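Local coordinates for protein extracellular endo-alpha-(1->5)-L-arabinanase 1 (Bacillus subtilis, PDB 1UV4) that cleaves internal alpha-1,5-arabinofuranosyl linkages of linear and branched arabinan, a calcium-dependent step in breaking down the plant cell wall, at residues H13-W24 with D257-H267; Q73-Y81 with A131-D139. All blocks are in the same frame, centred on the assembly; numbering follows the deposited sequence.

Interaction 1. Residues H13-W24 with D257-H267; sequences HDPTMIKEGSSW and DIVNGNILVRH. With CA (calcium ion), chain D; EDO (1,2-ethanediol), chain G; EDO (1,2-ethanediol), chain E.
The His13 ring lies obliquely against that of His267, the two planes 42° apart, while the backbone N of Asp14 comes in near the edge of the His267 imidazole. There Asp14 N donates to His267 ND1 at 3.0 Å, nearly straight though 21° out of the ring plane; since Thr212 binds NE2, both ring nitrogens are engaged and the rotation of the ring is fixed. The carboxylate of Asp14, assigned as the proton acceptor, lies with OD1 over one face of the His13 ring, and Thr29 holds its OD2. Another flat group, the indole of Trp24, receives Lys19 CD over one face and Asn260 ND2 at its edge. Between these ends the packing is apolar: Met17, bent at chi3 (85°), brings CE to 3.8 Å from Val265 CG1, a reach suited to its flexible thioether, and Val259 CG2 lies 4.1 Å from Met17 CB. Thr16 OG1 donates to Asp257 OD2 at 2.8 Å, steadying a carboxylate that grips the calcium through both oxygens. Inner strand 16-20, with the start of the next strand, thus packs on the hairpin of 257-259 and 263-267 in the neighbouring blade, beside the central calcium of a family 43 five-bladed beta-propeller.

Interaction 2. Residues Q73-Y81 with A131-D139; sequences QWAPDIQYY and AIDPELTFD. With CA (calcium ion), chain D.
The central calcium site of the propeller lies at this contact, where Asp77 and Glu135 each supply one carboxylate oxygen to the metal. Asp77 OD1 sits 2.3 Å and Glu135 OE1 2.4 Å from the calcium; these two oxygens are themselves only 2.9 Å apart, a closeness that the shared cation would offset. The carboxylate planes stand 69° apart. Glu135 starts away from Asp77's strand, but the bend at chi2 (71°) brings its longer chain back to the metal, while Leu189 N binds its second oxygen. Asp77 starts toward the other strand, and with CG anti to the backbone N its carboxylate reaches both the metal and Leu136, whose backbone N donates to Asp77 OD2 at 2.9 Å, nearly straight but from above the carboxylate plane. One aspartate therefore ties the metal to the neighbouring strand. Water 6 bridges the carbonyls of Ala75 and Pro134.

Farther along, Leu136 CD2 packs 3.7 Å from Gln79 CB, and Phe138 sets CE1 over one face of the Tyr81 ring, 3.5 Å from CD1. At the other end Ile132 CD1 meets the indole edge of Trp74. The small methyl of Ala75 lets Asp133 OD1 approach its CB to 3.2 Å; Asp133 touches the presumed proton donor Glu185 and is thought to tune its pKa and orient it. Two innermost blade strands running roughly parallel, 30° apart, with a metal between them and a carboxylate thought to modulate the acid at one end, are characteristic of the family 43 beta-propeller.

Both contacts lie between neighbouring blades around the propeller axis, interaction 2 between innermost strands and interaction 1 between an innermost strand and a hairpin, their centres about 12 Å apart. In sequence, 73-81 and 131-139 both fall between 13-24 and 257-267: interaction 1 lies at the seam between first and last blades, where strand 4-8 completes the last sheet, whereas interaction 2 joins the second and third blades. The four sheets converge on one calcium site, bound by Asp257 from interaction 1, Asp77 and Glu135 from interaction 2, and four waters common to both. Thr16 CG2 also packs 3.4 Å from Pro76 O. The metal links the second, third and last blades, and the first joins through Thr16, near the catalytic carboxylates.

Interaction 1. Residues H13-W24 with D257-H267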
loop_
_atom_site.group_PDB
_atom_site.type_symbol
_atom_site.label_atom_id
_atom_site.label_comp_id
_atom_site.label_asym_id
_atom_site.label_seq_id
_atom_site.Cartn_x
_atom_site.Cartn_y
_atom_site.Cartn_z
ATOM N N HIS A 13 -6.123 -4.165 -7.986
ATOM C CA HIS A 13 -5.816 -4.738 -6.680
ATOM C C HIS A 13 -4.605 -3.999 -6.103
ATOM O O HIS A 13 -3.653 -3.685 -6.800
ATOM C CB HIS A 13 -5.450 -6.246 -6.890
ATOM C CG HIS A 13 -5.401 -7.058 -5.634
ATOM N ND1 HIS A 13 -4.398 -7.971 -5.407
ATOM C CD2 HIS A 13 -6.213 -7.112 -4.555
ATOM C CE1 HIS A 13 -4.593 -8.544 -4.232
ATOM N NE2 HIS A 13 -5.680 -8.037 -3.690
ATOM N N ASP A 14 -4.660 -3.729 -4.814
ATOM C CA ASP A 14 -3.557 -3.033 -4.078
ATOM C C ASP A 14 -3.297 -1.656 -4.662
ATOM O O ASP A 14 -2.175 -1.356 -5.061
ATOM C CB ASP A 14 -2.275 -3.852 -4.009
ATOM C CG ASP A 14 -2.507 -5.306 -3.633
ATOM O OD1 ASP A 14 -3.203 -5.575 -2.624
ATOM O OD2 ASP A 14 -2.019 -6.287 -4.283
ATOM N N PRO A 15 -4.318 -0.802 -4.751
ATOM C CA PRO A 15 -4.185 0.472 -5.496
ATOM C C PRO A 15 -3.428 1.610 -4.774
ATOM O O PRO A 15 -3.395 1.697 -3.550
ATOM C CB PRO A 15 -5.631 0.892 -5.674
ATOM C CG PRO A 15 -6.273 0.371 -4.406
ATOM C CD PRO A 15 -5.674 -0.969 -4.193
ATOM N N THR A 16 -2.886 2.480 -5.615
ATOM C CA THR A 16 -2.434 3.810 -5.193
ATOM C C THR A 16 -2.882 4.740 -6.302
ATOM O O THR A 16 -3.158 4.303 -7.421
ATOM C CB THR A 16 -0.908 3.765 -5.006
ATOM O OG1 THR A 16 -0.398 4.974 -4.384
ATOM C CG2 THR A 16 -0.156 3.667 -6.280
ATOM N N MET A 17 -2.983 6.040 -6.039
ATOM C CA MET A 17 -3.558 6.936 -7.019
ATOM C C MET A 17 -2.915 8.293 -6.870
ATOM O O MET A 17 -2.576 8.689 -5.776
ATOM C CB MET A 17 -5.075 7.059 -6.780
ATOM C CG MET A 17 -5.824 7.950 -7.799
ATOM S SD MET A 17 -7.631 7.840 -7.661
ATOM C CE MET A 17 -7.947 9.026 -6.402
ATOM N N ILE A 18 -2.764 9.031 -7.980
ATOM C CA ILE A 18 -2.180 10.374 -7.966
ATOM C C ILE A 18 -2.694 11.168 -9.175
ATOM O O ILE A 18 -3.003 10.601 -10.192
ATOM C CB ILE A 18 -0.648 10.297 -7.911
ATOM C CG1 ILE A 18 -0.000 11.648 -7.583
ATOM C CG2 ILE A 18 -0.084 9.644 -9.204
ATOM C CD1 ILE A 18 1.468 11.502 -7.136
ATOM N N LYS A 19 -2.851 12.462 -9.014
ATOM C CA LYS A 19 -3.256 13.382 -10.086
ATOM C C LYS A 19 -2.025 13.869 -10.829
ATOM O O LYS A 19 -1.026 14.241 -10.200
ATOM C CB LYS A 19 -3.977 14.578 -9.467
ATOM C CG LYS A 19 -4.649 15.519 -10.473
ATOM C CD LYS A 19 -5.971 14.939 -10.897
ATOM C CE LYS A 19 -6.557 15.628 -12.111
ATOM N NZ LYS A 19 -6.785 17.115 -11.851
ATOM N N GLU A 20 -2.093 13.910 -12.160
ATOM C CA GLU A 20 -1.081 14.576 -12.977
ATOM C C GLU A 20 -1.781 15.338 -14.100
ATOM O O GLU A 20 -2.433 14.723 -14.953
ATOM C CB GLU A 20 -0.077 13.632 -13.558
ATOM C CG GLU A 20 0.945 14.298 -14.460
ATOM C CD GLU A 20 1.838 13.259 -15.078
ATOM O OE1 GLU A 20 1.466 12.683 -16.112
ATOM O OE2 GLU A 20 2.868 12.950 -14.473
ATOM N N GLY A 21 -1.774 16.657 -14.021
ATOM C CA GLY A 21 -2.443 17.456 -15.015
ATOM C C GLY A 21 -3.946 17.229 -14.958
ATOM O O GLY A 21 -4.522 17.242 -13.871
ATOM N N SER A 22 -4.596 17.007 -16.104
ATOM C CA SER A 22 -6.054 16.842 -16.161
ATOM C C SER A 22 -6.491 15.380 -15.945
ATOM O O SER A 22 -7.682 15.096 -16.065
ATOM C CB SER A 22 -6.600 17.343 -17.508
ATOM O OG SER A 22 -6.085 16.546 -18.565
ATOM N N SER A 23 -5.566 14.485 -15.596
ATOM C CA SER A 23 -5.874 13.067 -15.393
ATOM C C SER A 23 -5.520 12.558 -14.012
ATOM O O SER A 23 -4.591 13.058 -13.373
ATOM C CB SER A 23 -5.158 12.166 -16.396
ATOM O OG SER A 23 -5.524 12.525 -17.704
ATOM N N TRP A 24 -6.220 11.511 -13.600
ATOM C CA TRP A 24 -5.846 10.688 -12.468
ATOM C C TRP A 24 -5.143 9.418 -12.979
ATOM O O TRP A 24 -5.526 8.891 -14.025
ATOM C CB TRP A 24 -7.080 10.275 -11.684
ATOM C CG TRP A 24 -7.761 11.388 -10.966
ATOM C CD1 TRP A 24 -8.816 12.123 -11.373
ATOM C CD2 TRP A 24 -7.422 11.848 -9.662
ATOM N NE1 TRP A 24 -9.145 13.036 -10.397
ATOM C CE2 TRP A 24 -8.299 12.877 -9.334
ATOM C CE3 TRP A 24 -6.425 11.499 -8.751
ATOM C CZ2 TRP A 24 -8.226 13.561 -8.102
ATOM C CZ3 TRP A 24 -6.355 12.162 -7.551
ATOM C CH2 TRP A 24 -7.231 13.183 -7.244
ATOM N N ASP A 257 -5.224 3.105 0.464
ATOM C CA ASP A 257 -4.188 4.118 0.419
ATOM C C ASP A 257 -4.808 5.471 0.541
ATOM O O ASP A 257 -5.908 5.713 0.012
ATOM C CB ASP A 257 -3.397 3.975 -0.889
ATOM C CG ASP A 257 -2.075 4.632 -0.820
ATOM O OD1 ASP A 257 -1.452 4.747 0.265
ATOM O OD2 ASP A 257 -1.556 5.041 -1.823
ATOM N N ILE A 258 -4.186 6.295 1.373
ATOM C CA ILE A 258 -4.632 7.690 1.604
ATOM C C ILE A 258 -3.980 8.547 0.563
ATOM O O ILE A 258 -2.723 8.557 0.436
ATOM C CB ILE A 258 -4.274 8.168 2.989
ATOM C CG1 ILE A 258 -5.031 7.356 4.048
ATOM C CG2 ILE A 258 -4.686 9.614 3.110
ATOM C CD1 ILE A 258 -4.386 7.454 5.488
ATOM N N VAL A 259 -4.805 9.257 -0.202
ATOM C CA VAL A 259 -4.424 10.067 -1.314
ATOM C C VAL A 259 -4.757 11.565 -0.977
ATOM O O VAL A 259 -5.865 11.906 -0.551
ATOM C CB VAL A 259 -5.088 9.495 -2.597
ATOM C CG1 VAL A 259 -4.903 10.453 -3.734
ATOM C CG2 VAL A 259 -4.519 8.116 -2.898
ATOM N N ASN A 260 -3.783 12.465 -1.120
ATOM C CA ASN A 260 -3.989 13.900 -0.818
ATOM C C ASN A 260 -4.530 14.198 0.602
ATOM O O ASN A 260 -5.130 15.244 0.851
ATOM C CB ASN A 260 -4.940 14.548 -1.847
ATOM C CG ASN A 260 -4.409 14.494 -3.282
ATOM O OD1 ASN A 260 -3.372 13.879 -3.568
ATOM N ND2 ASN A 260 -5.130 15.157 -4.194
ATOM N N GLY A 261 -4.305 13.298 1.539
ATOM C CA GLY A 261 -4.732 13.474 2.905
ATOM C C GLY A 261 -6.199 13.159 3.167
ATOM O O GLY A 261 -6.485 12.716 4.267
ATOM N N ASN A 262 -7.079 13.296 2.160
ATOM C CA ASN A 262 -8.540 13.270 2.344
ATOM C C ASN A 262 -9.345 12.460 1.341
ATOM O O ASN A 262 -10.515 12.753 1.086
ATOM C CB ASN A 262 -9.087 14.718 2.361
ATOM C CG ASN A 262 -8.924 15.444 1.046
ATOM O OD1 ASN A 262 -8.521 14.890 0.036
ATOM N ND2 ASN A 262 -9.224 16.767 1.066
ATOM N N ILE A 263 -8.687 11.486 0.744
ATOM C CA ILE A 263 -9.316 10.533 -0.156
ATOM C C ILE A 263 -8.810 9.177 0.234
ATOM O O ILE A 263 -7.617 9.047 0.418
ATOM C CB ILE A 263 -8.927 10.809 -1.632
ATOM C CG1 ILE A 263 -9.367 12.227 -2.035
ATOM C CG2 ILE A 263 -9.514 9.701 -2.541
ATOM C CD1 ILE A 263 -8.948 12.646 -3.463
ATOM N N LEU A 264 -9.695 8.186 0.351
ATOM C CA LEU A 264 -9.278 6.817 0.591
ATOM C C LEU A 264 -9.627 5.974 -0.607
ATOM O O LEU A 264 -10.797 5.865 -0.967
ATOM C CB LEU A 264 -9.954 6.247 1.854
ATOM C CG LEU A 264 -9.317 4.921 2.286
ATOM C CD1 LEU A 264 -7.951 5.085 2.867
ATOM C CD2 LEU A 264 -10.193 4.109 3.223
ATOM N N VAL A 265 -8.612 5.404 -1.230
ATOM C CA VAL A 265 -8.799 4.424 -2.279
ATOM C C VAL A 265 -8.585 3.050 -1.670
ATOM O O VAL A 265 -7.808 2.880 -0.729
ATOM C CB VAL A 265 -7.847 4.660 -3.519
ATOM C CG1 VAL A 265 -8.058 6.087 -4.071
ATOM C CG2 VAL A 265 -6.384 4.435 -3.184
ATOM N N ARG A 266 -9.246 2.070 -2.235
ATOM C CA ARG A 266 -9.037 0.676 -1.780
ATOM C C ARG A 266 -9.560 -0.241 -2.859
ATOM O O ARG A 266 -10.211 0.230 -3.807
ATOM C CB ARG A 266 -9.795 0.404 -0.473
ATOM C CG ARG A 266 -11.264 0.257 -0.579
ATOM C CD ARG A 266 -11.945 1.374 -0.040
ATOM N NE ARG A 266 -13.415 1.300 0.008
ATOM C CZ ARG A 266 -14.178 2.351 -0.199
ATOM N NH1 ARG A 266 -13.627 3.519 -0.474
ATOM N NH2 ARG A 266 -15.484 2.250 -0.079
ATOM N N HIS A 267 -9.262 -1.527 -2.756
ATOM C CA HIS A 267 -9.943 -2.516 -3.588
ATOM C C HIS A 267 -11.034 -3.181 -2.775
ATOM O O HIS A 267 -10.998 -3.174 -1.550
ATOM C CB HIS A 267 -8.974 -3.542 -4.190
ATOM C CG HIS A 267 -8.259 -4.408 -3.184
ATOM N ND1 HIS A 267 -6.890 -4.377 -2.990
ATOM C CD2 HIS A 267 -8.737 -5.342 -2.318
ATOM C CE1 HIS A 267 -6.566 -5.222 -2.020
ATOM N NE2 HIS A 267 -7.671 -5.804 -1.589
HETATM CA CA CA D . 0.473 5.869 -0.366
HETATM C C1 EDO G . -0.169 10.164 -4.286
HETATM O O1 EDO G . -0.916 8.990 -4.111
HETATM C C2 EDO G . -0.824 11.327 -3.565
HETATM O O2 EDO G . -0.413 12.535 -4.157
HETATM C C1 EDO E . -16.508 -1.715 0.618
HETATM O O1 EDO E . -15.598 -0.632 0.757
HETATM C C2 EDO E . -17.907 -1.291 0.993
HETATM O O2 EDO E . -18.073 -1.346 2.399
HETATM O O HOH W 1 -2.511 13.789 -6.282
HETATM O O HOH W 2 -0.263 7.284 1.352
HETATM O O HOH W 3 -0.751 8.193 -1.131
HETATM O O HOH W 4 2.568 7.124 -0.273
HETATM O O HOH W 5 0.439 6.922 -2.437
#

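Interaction 2. Residues Q73-Y81 with A131-D139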
loop_
_atom_site.group_PDB
_atom_site.type_symbol
_atom_site.label_atom_id
_atom_site.label_comp_id
_atom_site.label_asym_id
_atom_site.label_seq_id
_atom_site.Cartn_x
_atom_site.Cartn_y
_atom_site.Cartn_z
ATOM N N GLN A 73 4.675 -7.572 -10.594
ATOM C CA GLN A 73 5.117 -6.886 -9.372
ATOM C C GLN A 73 3.893 -6.362 -8.595
ATOM O O GLN A 73 2.801 -6.285 -9.129
ATOM C CB GLN A 73 6.109 -5.756 -9.643
ATOM C CG GLN A 73 7.529 -6.306 -9.951
ATOM C CD GLN A 73 7.569 -7.129 -11.208
ATOM O OE1 GLN A 73 7.312 -6.663 -12.319
ATOM N NE2 GLN A 73 7.889 -8.403 -11.054
ATOM N N TRP A 74 4.074 -6.106 -7.296
ATOM C CA TRP A 74 2.918 -5.935 -6.415
ATOM C C TRP A 74 2.897 -4.622 -5.657
ATOM O O TRP A 74 3.923 -4.081 -5.255
ATOM C CB TRP A 74 2.812 -7.029 -5.313
ATOM C CG TRP A 74 2.967 -8.450 -5.712
ATOM C CD1 TRP A 74 2.986 -8.989 -6.972
ATOM C CD2 TRP A 74 3.206 -9.520 -4.822
ATOM N NE1 TRP A 74 3.194 -10.351 -6.908
ATOM C CE2 TRP A 74 3.339 -10.695 -5.597
ATOM C CE3 TRP A 74 3.321 -9.618 -3.432
ATOM C CZ2 TRP A 74 3.560 -11.945 -5.025
ATOM C CZ3 TRP A 74 3.536 -10.894 -2.886
ATOM C CH2 TRP A 74 3.656 -12.002 -3.677
ATOM N N ALA A 75 1.690 -4.134 -5.426
ATOM C CA ALA A 75 1.426 -3.140 -4.388
ATOM C C ALA A 75 2.278 -1.875 -4.511
ATOM O O ALA A 75 3.037 -1.509 -3.647
ATOM C CB ALA A 75 1.535 -3.799 -3.021
ATOM N N PRO A 76 2.131 -1.213 -5.659
ATOM C CA PRO A 76 2.856 0.034 -5.893
ATOM C C PRO A 76 2.407 1.137 -4.949
ATOM O O PRO A 76 1.294 1.150 -4.437
ATOM C CB PRO A 76 2.536 0.325 -7.341
ATOM C CG PRO A 76 1.210 -0.187 -7.503
ATOM C CD PRO A 76 1.203 -1.538 -6.750
ATOM N N ASP A 77 3.308 2.089 -4.772
ATOM C CA ASP A 77 3.020 3.252 -3.987
ATOM C C ASP A 77 3.708 4.440 -4.618
ATOM O O ASP A 77 4.842 4.301 -5.010
ATOM C CB ASP A 77 3.446 3.041 -2.539
ATOM C CG ASP A 77 3.035 4.169 -1.693
ATOM O OD1 ASP A 77 1.797 4.292 -1.373
ATOM O OD2 ASP A 77 3.838 5.080 -1.293
ATOM N N ILE A 78 3.012 5.564 -4.708
ATOM C CA ILE A 78 3.563 6.712 -5.448
ATOM C C ILE A 78 3.309 8.010 -4.725
ATOM O O ILE A 78 2.262 8.210 -4.116
ATOM C CB ILE A 78 2.995 6.719 -6.873
ATOM C CG1 ILE A 78 3.784 7.687 -7.767
ATOM C CG2 ILE A 78 1.528 7.002 -6.888
ATOM C CD1 ILE A 78 3.470 7.535 -9.233
ATOM N N GLN A 79 4.287 8.895 -4.815
ATOM C CA GLN A 79 4.163 10.269 -4.354
ATOM C C GLN A 79 5.010 11.159 -5.224
ATOM O O GLN A 79 6.025 10.737 -5.746
ATOM C CB GLN A 79 4.731 10.446 -2.961
ATOM C CG GLN A 79 3.972 9.805 -1.823
ATOM C CD GLN A 79 2.676 10.523 -1.419
ATOM O OE1 GLN A 79 1.720 9.865 -1.011
ATOM N NE2 GLN A 79 2.634 11.818 -1.565
ATOM N N TYR A 80 4.630 12.418 -5.322
ATOM C CA TYR A 80 5.500 13.444 -5.899
ATOM C C TYR A 80 6.190 14.206 -4.743
ATOM O O TYR A 80 5.526 14.733 -3.881
ATOM C CB TYR A 80 4.693 14.395 -6.801
ATOM C CG TYR A 80 5.530 15.329 -7.641
ATOM C CD1 TYR A 80 5.992 14.957 -8.904
ATOM C CD2 TYR A 80 5.846 16.563 -7.179
ATOM C CE1 TYR A 80 6.755 15.825 -9.679
ATOM C CE2 TYR A 80 6.602 17.454 -7.938
ATOM C CZ TYR A 80 7.063 17.071 -9.188
ATOM O OH TYR A 80 7.810 18.012 -9.916
ATOM N N TYR A 81 7.517 14.259 -4.724
ATOM C CA TYR A 81 8.264 14.886 -3.620
ATOM C C TYR A 81 9.571 15.371 -4.159
ATOM O O TYR A 81 10.217 14.628 -4.906
ATOM C CB TYR A 81 8.509 13.845 -2.503
ATOM C CG TYR A 81 9.483 14.255 -1.439
ATOM C CD1 TYR A 81 9.204 15.307 -0.580
ATOM C CD2 TYR A 81 10.700 13.583 -1.283
ATOM C CE1 TYR A 81 10.124 15.695 0.414
ATOM C CE2 TYR A 81 11.604 13.937 -0.312
ATOM C CZ TYR A 81 11.330 14.980 0.551
ATOM O OH TYR A 81 12.223 15.361 1.530
ATOM N N ALA A 131 9.152 -8.066 3.058
ATOM C CA ALA A 131 9.396 -6.776 2.405
ATOM C C ALA A 131 8.551 -6.597 1.148
ATOM O O ALA A 131 9.043 -6.634 0.018
ATOM C CB ALA A 131 10.887 -6.609 2.036
ATOM N N ILE A 132 7.265 -6.397 1.412
ATOM C CA ILE A 132 6.295 -6.011 0.417
ATOM C C ILE A 132 5.374 -4.920 0.962
ATOM O O ILE A 132 5.371 -4.577 2.139
ATOM C CB ILE A 132 5.475 -7.231 -0.099
ATOM C CG1 ILE A 132 4.485 -7.729 0.939
ATOM C CG2 ILE A 132 6.387 -8.351 -0.562
ATOM C CD1 ILE A 132 3.514 -8.744 0.445
ATOM N N ASP A 133 4.565 -4.391 0.067
ATOM C CA ASP A 133 3.513 -3.438 0.394
ATOM C C ASP A 133 4.039 -2.098 0.929
ATOM O O ASP A 133 3.641 -1.637 2.004
ATOM C CB ASP A 133 2.456 -3.976 1.352
ATOM C CG ASP A 133 1.724 -5.160 0.826
ATOM O OD1 ASP A 133 1.833 -5.568 -0.363
ATOM O OD2 ASP A 133 0.963 -5.786 1.614
ATOM N N PRO A 134 4.945 -1.450 0.173
ATOM C CA PRO A 134 5.522 -0.172 0.641
ATOM C C PRO A 134 4.555 0.973 0.728
ATOM O O PRO A 134 3.611 1.052 -0.048
ATOM C CB PRO A 134 6.552 0.153 -0.434
ATOM C CG PRO A 134 6.067 -0.593 -1.682
ATOM C CD PRO A 134 5.446 -1.825 -1.166
ATOM N N GLU A 135 4.850 1.895 1.628
ATOM C CA GLU A 135 4.112 3.122 1.794
ATOM C C GLU A 135 5.093 4.234 2.139
ATOM O O GLU A 135 5.711 4.207 3.187
ATOM C CB GLU A 135 3.104 2.937 2.941
ATOM C CG GLU A 135 2.574 4.186 3.600
ATOM C CD GLU A 135 1.631 5.000 2.749
ATOM O OE1 GLU A 135 1.591 4.805 1.504
ATOM O OE2 GLU A 135 0.886 5.871 3.302
ATOM N N LEU A 136 5.169 5.240 1.292
ATOM C CA LEU A 136 5.954 6.447 1.553
ATOM C C LEU A 136 5.059 7.403 2.333
ATOM O O LEU A 136 3.904 7.687 1.965
ATOM C CB LEU A 136 6.397 7.080 0.222
ATOM C CG LEU A 136 7.174 8.386 0.360
ATOM C CD1 LEU A 136 8.495 8.239 1.113
ATOM C CD2 LEU A 136 7.473 8.947 -1.043
ATOM N N THR A 137 5.602 7.915 3.432
ATOM C CA THR A 137 4.896 8.911 4.197
ATOM C C THR A 137 5.874 10.008 4.618
ATOM O O THR A 137 7.071 9.910 4.400
ATOM C CB THR A 137 4.181 8.244 5.382
ATOM O OG1 THR A 137 3.347 9.194 6.056
ATOM C CG2 THR A 137 5.138 7.751 6.421
ATOM N N PHE A 138 5.315 11.050 5.163
ATOM C CA PHE A 138 6.076 12.223 5.597
ATOM C C PHE A 138 5.740 12.560 7.015
ATOM O O PHE A 138 4.560 12.547 7.418
ATOM C CB PHE A 138 5.863 13.404 4.665
ATOM C CG PHE A 138 6.223 13.083 3.256
ATOM C CD1 PHE A 138 7.527 13.219 2.801
ATOM C CD2 PHE A 138 5.268 12.526 2.410
ATOM C CE1 PHE A 138 7.860 12.868 1.523
ATOM C CE2 PHE A 138 5.622 12.169 1.148
ATOM C CZ PHE A 138 6.897 12.326 0.709
ATOM N N ASP A 139 6.781 12.871 7.786
ATOM C CA ASP A 139 6.562 13.192 9.187
ATOM C C ASP A 139 6.189 14.667 9.359
ATOM O O ASP A 139 6.000 15.410 8.371
ATOM C CB ASP A 139 7.777 12.763 10.043
ATOM C CG ASP A 139 9.055 13.527 9.722
ATOM O OD1 ASP A 139 9.007 14.663 9.204
ATOM O OD2 ASP A 139 10.192 13.097 10.004
HETATM CA CA CA D . 0.473 5.869 -0.366
HETATM O O HOH W 6 1.792 -0.703 -1.178
HETATM O O HOH W 4 2.568 7.124 -0.273
HETATM O O HOH W 5 0.439 6.922 -2.437
HETATM O O HOH W 3 -0.751 8.193 -1.131
HETATM O O HOH W 2 -0.263 7.284 1.352
#